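Local coordinates for protein GCN5-related N-acetyltransferase (Kribbella flavida, PDB 4H89) that probably transfers an acyl group, most likely acetyl from acetyl-coenzyme A, to an unidentified acceptor, as a GNAT family acyltransferase, at residues Q10-E15 against T62-D67; R27-A32 against S93-A98. All coordinates share one frame; numbering follows the deposited sequence. Where two conformers were deposited one is given.

Contact 1: Q10-E15 against T62-D67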
# COMPACT_ATOMS: atom_id res chain seq x y z
N GLN A 10 17.45 -17.89 17.10
CA GLN A 10 17.50 -16.49 17.50
C GLN A 10 16.98 -15.59 16.40
O GLN A 10 17.23 -15.83 15.23
CB GLN A 10 18.95 -16.12 17.79
CG GLN A 10 19.23 -14.67 18.01
CD GLN A 10 20.62 -14.39 18.46
OE1 GLN A 10 21.56 -14.30 17.67
NE2 GLN A 10 20.74 -14.15 19.74
N VAL A 11 16.24 -14.57 16.77
CA VAL A 11 15.93 -13.44 15.90
C VAL A 11 16.84 -12.26 16.32
O VAL A 11 16.86 -11.86 17.49
CB VAL A 11 14.44 -13.04 15.99
CG1 VAL A 11 14.19 -11.87 15.05
CG2 VAL A 11 13.55 -14.21 15.65
N ARG A 12 17.55 -11.73 15.34
CA ARG A 12 18.48 -10.65 15.59
C ARG A 12 18.44 -9.70 14.39
O ARG A 12 17.92 -10.03 13.31
CB ARG A 12 19.92 -11.15 15.76
CG ARG A 12 20.49 -11.89 14.55
CD ARG A 12 22.00 -12.05 14.64
NE ARG A 12 22.56 -12.86 13.56
CZ ARG A 12 22.76 -12.48 12.28
NH1 ARG A 12 22.45 -11.28 11.82
NH2 ARG A 12 23.30 -13.31 11.37
N ASP A 13 18.98 -8.49 14.59
CA ASP A 13 19.08 -7.56 13.50
C ASP A 13 19.87 -8.21 12.34
O ASP A 13 20.87 -8.89 12.53
CB ASP A 13 19.82 -6.28 13.88
CG ASP A 13 19.07 -5.39 14.82
OD1 ASP A 13 17.99 -5.73 15.32
OD2 ASP A 13 19.64 -4.31 15.09
N ALA A 14 19.40 -7.99 11.12
CA ALA A 14 20.10 -8.44 9.93
C ALA A 14 21.39 -7.65 9.79
O ALA A 14 21.43 -6.46 10.08
CB ALA A 14 19.22 -8.25 8.71
N GLU A 15 22.44 -8.33 9.33
CA GLU A 15 23.72 -7.73 8.99
C GLU A 15 23.77 -7.67 7.49
O GLU A 15 23.11 -8.45 6.81
CB GLU A 15 24.87 -8.59 9.56
CG GLU A 15 24.84 -8.57 11.11
CD GLU A 15 25.61 -9.67 11.86
OE1 GLU A 15 26.51 -10.33 11.29
OE2 GLU A 15 25.30 -9.88 13.08
N THR A 62 15.24 -4.53 9.90
CA THR A 62 15.23 -5.84 9.24
C THR A 62 15.90 -6.81 10.16
O THR A 62 16.96 -6.52 10.72
CB THR A 62 15.93 -5.76 7.89
OG1 THR A 62 15.33 -4.73 7.11
CG2 THR A 62 15.90 -7.09 7.14
N THR A 63 15.30 -7.99 10.31
CA THR A 63 15.81 -9.06 11.15
C THR A 63 16.05 -10.33 10.35
O THR A 63 15.50 -10.48 9.26
CB THR A 63 14.85 -9.40 12.28
OG1 THR A 63 13.62 -9.85 11.72
CG2 THR A 63 14.60 -8.19 13.15
N VAL A 64 16.84 -11.20 10.95
CA VAL A 64 16.97 -12.59 10.48
C VAL A 64 16.68 -13.52 11.64
O VAL A 64 16.96 -13.19 12.81
CB VAL A 64 18.33 -12.93 9.85
CG1 VAL A 64 18.47 -12.28 8.50
CG2 VAL A 64 19.47 -12.58 10.78
N ALA A 65 16.16 -14.69 11.31
CA ALA A 65 16.09 -15.82 12.24
C ALA A 65 17.25 -16.75 11.84
O ALA A 65 17.39 -17.10 10.66
CB ALA A 65 14.81 -16.55 12.06
N VAL A 66 18.06 -17.14 12.80
CA VAL A 66 19.22 -17.94 12.61
C VAL A 66 19.24 -19.12 13.53
O VAL A 66 18.75 -19.07 14.64
CB VAL A 66 20.51 -17.14 12.79
CG1 VAL A 66 20.71 -16.10 11.69
CG2 VAL A 66 20.66 -16.56 14.18
N ASP A 67 19.82 -20.21 13.04
CA ASP A 67 20.02 -21.38 13.88
C ASP A 67 21.33 -21.25 14.66
O ASP A 67 22.02 -20.25 14.57
CB ASP A 67 19.92 -22.69 13.06
CG ASP A 67 21.10 -22.94 12.18
OD1 ASP A 67 22.13 -22.20 12.22
OD2 ASP A 67 20.96 -23.94 11.41
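Thr62 offers its carbonyl oxygen to the N of Ala14, 2.9 Å away, while its CG2 lies beside the Ala14 methyl; this is a single backbone hydrogen bond just past strand 10-13. Thr63 faces Asp13 in a non-hydrogen-bonded pair, and its CB packs 3.8 Å from CG1 of Val11, the branch that lies anti to the backbone N (chi1 -180°). At Val64 the backbone closes a two-bond ring with Arg12: N of Val64 reaches O of Arg12 at 2.8 Å, and O of Val64 accepts from N of Arg12. The two side chains run alongside each other on the same face of the sheet. Arg12 CG stands between its backbone N and carbonyl carbon (chi1 60°) and the chain is extended to NE, which brings the guanidinium over CG2 of Val64, 3.4 Å from NH1. Glu15 OE2 lies above the opposite face as a purely electrostatic partner, whereas NH1 sends an in-plane bond to O of Asp13 and also pairs with Asp18. Ala65, opposite Val11, brings its CA to 3.2 Å from O of Gln10 in a CA-H...O contact. Val66 and Gln10 form a second hydrogen-bonded pair, N to O in both directions, and Val66 CG1 approaches NH2 of Arg12 at 3.8 Å. Strand 61-66 thus lies between strands 10-13 and 72-80, antiparallel to both, with Val11, Thr63 and Ala65 packed against helix 105-119.

Contact 2: R27-A32 against S93-A98; sequences REIVSA and SFMVAA
Ile29 and the selenomethionine Met95 join helix 19-32 to strand 89-96 in a GNAT fold, in which an early helix packs against the central mixed sheet. The polar part of this contact is slight. Glu28 reaches the turn that follows strand 89-96, where its OE1 accepts a hydrogen bond from N of Ala98, 3.4 Å long but nearly straight at 165°; the bond is weak, and doubtful because Glu28 has a second conformer. The carboxylate also lies close to the Ala98 methyl. Apolar packing does the rest. With CG1 of Ile29 anti to the carbonyl carbon (chi1 -74°) and the chain extended beyond it, CD1 is carried toward the strand and crosses the Met95 side chain at a slant. Phe25 and Phe26 of the same helix also touch Met95. Shortening Ile29 to an alanine removes CG1, CG2 and CD1 and is likely to leave a gap against Met95, whose terminal methyl would be less confined on this side. The modelled separation of the two end methyls is too short to be trusted, and the exact position of both chain ends is uncertain; further back on the isoleucine, CB of Ile29 lies 3.9 Å from CE of Met95.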
# COMPACT_ATOMS: atom_id res chain seq x y z
N ARG A 27 13.31 -14.84 -4.12
CA ARG A 27 13.10 -15.50 -5.42
C ARG A 27 12.11 -16.66 -5.35
O ARG A 27 11.26 -16.77 -6.25
CB ARG A 27 14.41 -15.92 -6.04
CG ARG A 27 15.35 -14.78 -6.35
CD ARG A 27 14.80 -13.76 -7.33
NE ARG A 27 15.81 -12.77 -7.62
CZ ARG A 27 15.55 -11.59 -8.17
NH1 ARG A 27 14.33 -11.20 -8.44
NH2 ARG A 27 16.54 -10.74 -8.37
N GLU A 28 12.20 -17.50 -4.30
CA GLU A 28 11.26 -18.64 -4.10
C GLU A 28 9.84 -18.09 -4.04
O GLU A 28 8.94 -18.56 -4.74
CB GLU A 28 11.50 -19.43 -2.78
CG GLU A 28 12.81 -20.23 -2.60
CD GLU A 28 12.99 -21.00 -1.24
OE1 GLU A 28 12.64 -20.55 -0.09
OE2 GLU A 28 13.56 -22.10 -1.30
N ILE A 29 9.63 -17.04 -3.23
CA ILE A 29 8.28 -16.49 -3.06
C ILE A 29 7.67 -15.95 -4.34
O ILE A 29 6.52 -16.23 -4.63
CB ILE A 29 8.23 -15.42 -1.95
CG1 ILE A 29 8.34 -16.12 -0.59
CG2 ILE A 29 6.98 -14.55 -2.03
CD1 ILE A 29 8.67 -15.21 0.58
N VAL A 30 8.46 -15.20 -5.13
CA VAL A 30 7.98 -14.70 -6.41
C VAL A 30 7.67 -15.85 -7.36
O VAL A 30 6.62 -15.87 -8.01
CB VAL A 30 8.98 -13.74 -7.04
CG1 VAL A 30 8.57 -13.33 -8.45
CG2 VAL A 30 9.17 -12.54 -6.16
N SER A 31 8.58 -16.81 -7.44
CA SER A 31 8.37 -17.98 -8.30
C SER A 31 7.09 -18.77 -7.96
O SER A 31 6.34 -19.15 -8.87
CB SER A 31 9.58 -18.91 -8.22
OG SER A 31 9.39 -20.02 -9.08
N ALA A 32 6.85 -19.01 -6.67
CA ALA A 32 5.70 -19.81 -6.26
C ALA A 32 4.41 -19.04 -6.52
O ALA A 32 3.41 -19.63 -6.95
CB ALA A 32 5.84 -20.21 -4.79
N SER A 93 6.73 -7.46 6.71
CA SER A 93 6.74 -8.60 5.80
C SER A 93 7.68 -9.67 6.32
O SER A 93 8.64 -9.37 7.01
CB SER A 93 7.23 -8.15 4.41
OG SER A 93 6.40 -7.14 3.87
N PHE A 94 7.36 -10.93 5.97
CA PHE A 94 8.08 -12.09 6.46
C PHE A 94 8.42 -13.05 5.34
O PHE A 94 7.60 -13.27 4.44
CB PHE A 94 7.22 -12.85 7.50
CG PHE A 94 6.80 -11.98 8.64
CD1 PHE A 94 7.62 -11.84 9.74
CD2 PHE A 94 5.64 -11.24 8.59
CE1 PHE A 94 7.29 -10.95 10.76
CE2 PHE A 94 5.31 -10.36 9.62
CZ PHE A 94 6.11 -10.24 10.72
N MSE A 95 9.62 -13.62 5.43
CA MSE A 95 10.02 -14.70 4.52
C MSE A 95 10.69 -15.75 5.32
O MSE A 95 11.61 -15.50 6.05
CB MSE A 95 11.00 -14.20 3.48
CG MSE A 95 10.34 -13.05 2.74
SE MSE A 95 11.43 -12.67 1.18
CE MSE A 95 9.96 -12.43 -0.08
N VAL A 96 10.21 -16.96 5.17
CA VAL A 96 10.79 -18.14 5.82
C VAL A 96 11.25 -19.13 4.74
O VAL A 96 10.50 -19.46 3.83
CB VAL A 96 9.77 -18.81 6.75
CG1 VAL A 96 10.34 -20.07 7.36
CG2 VAL A 96 9.32 -17.84 7.85
N ALA A 97 12.47 -19.61 4.87
CA ALA A 97 13.00 -20.63 3.96
C ALA A 97 12.10 -21.83 3.89
O ALA A 97 11.61 -22.28 4.89
CB ALA A 97 14.39 -21.06 4.42
N ALA A 98 11.85 -22.33 2.69
CA ALA A 98 11.00 -23.53 2.55
C ALA A 98 11.43 -24.66 3.49
O ALA A 98 10.62 -25.31 4.17
CB ALA A 98 10.98 -24.02 1.13

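Contact 1 and contact 2 illustrate how one sheet can be engaged in two ways, by an edge strand joining its backbone ladder and by a helix laid against side chains. Their centres are 16 Å apart and their nearest atoms about 6 Å, without touching. Strand 72-80 lies between strands 61-66 and 89-96 and is hydrogen-bonded to both. Strand 10-13 and helix 19-32 are successive elements joined by a short loop, and the segments of the two contacts alternate along the chain. Ala65 and Val96 both touch Val105 at the start of helix 105-119. As in other GNAT enzymes, backbone N-H groups of the loop between strand 89-96 and that helix probably bind the coenzyme A pyrophosphate.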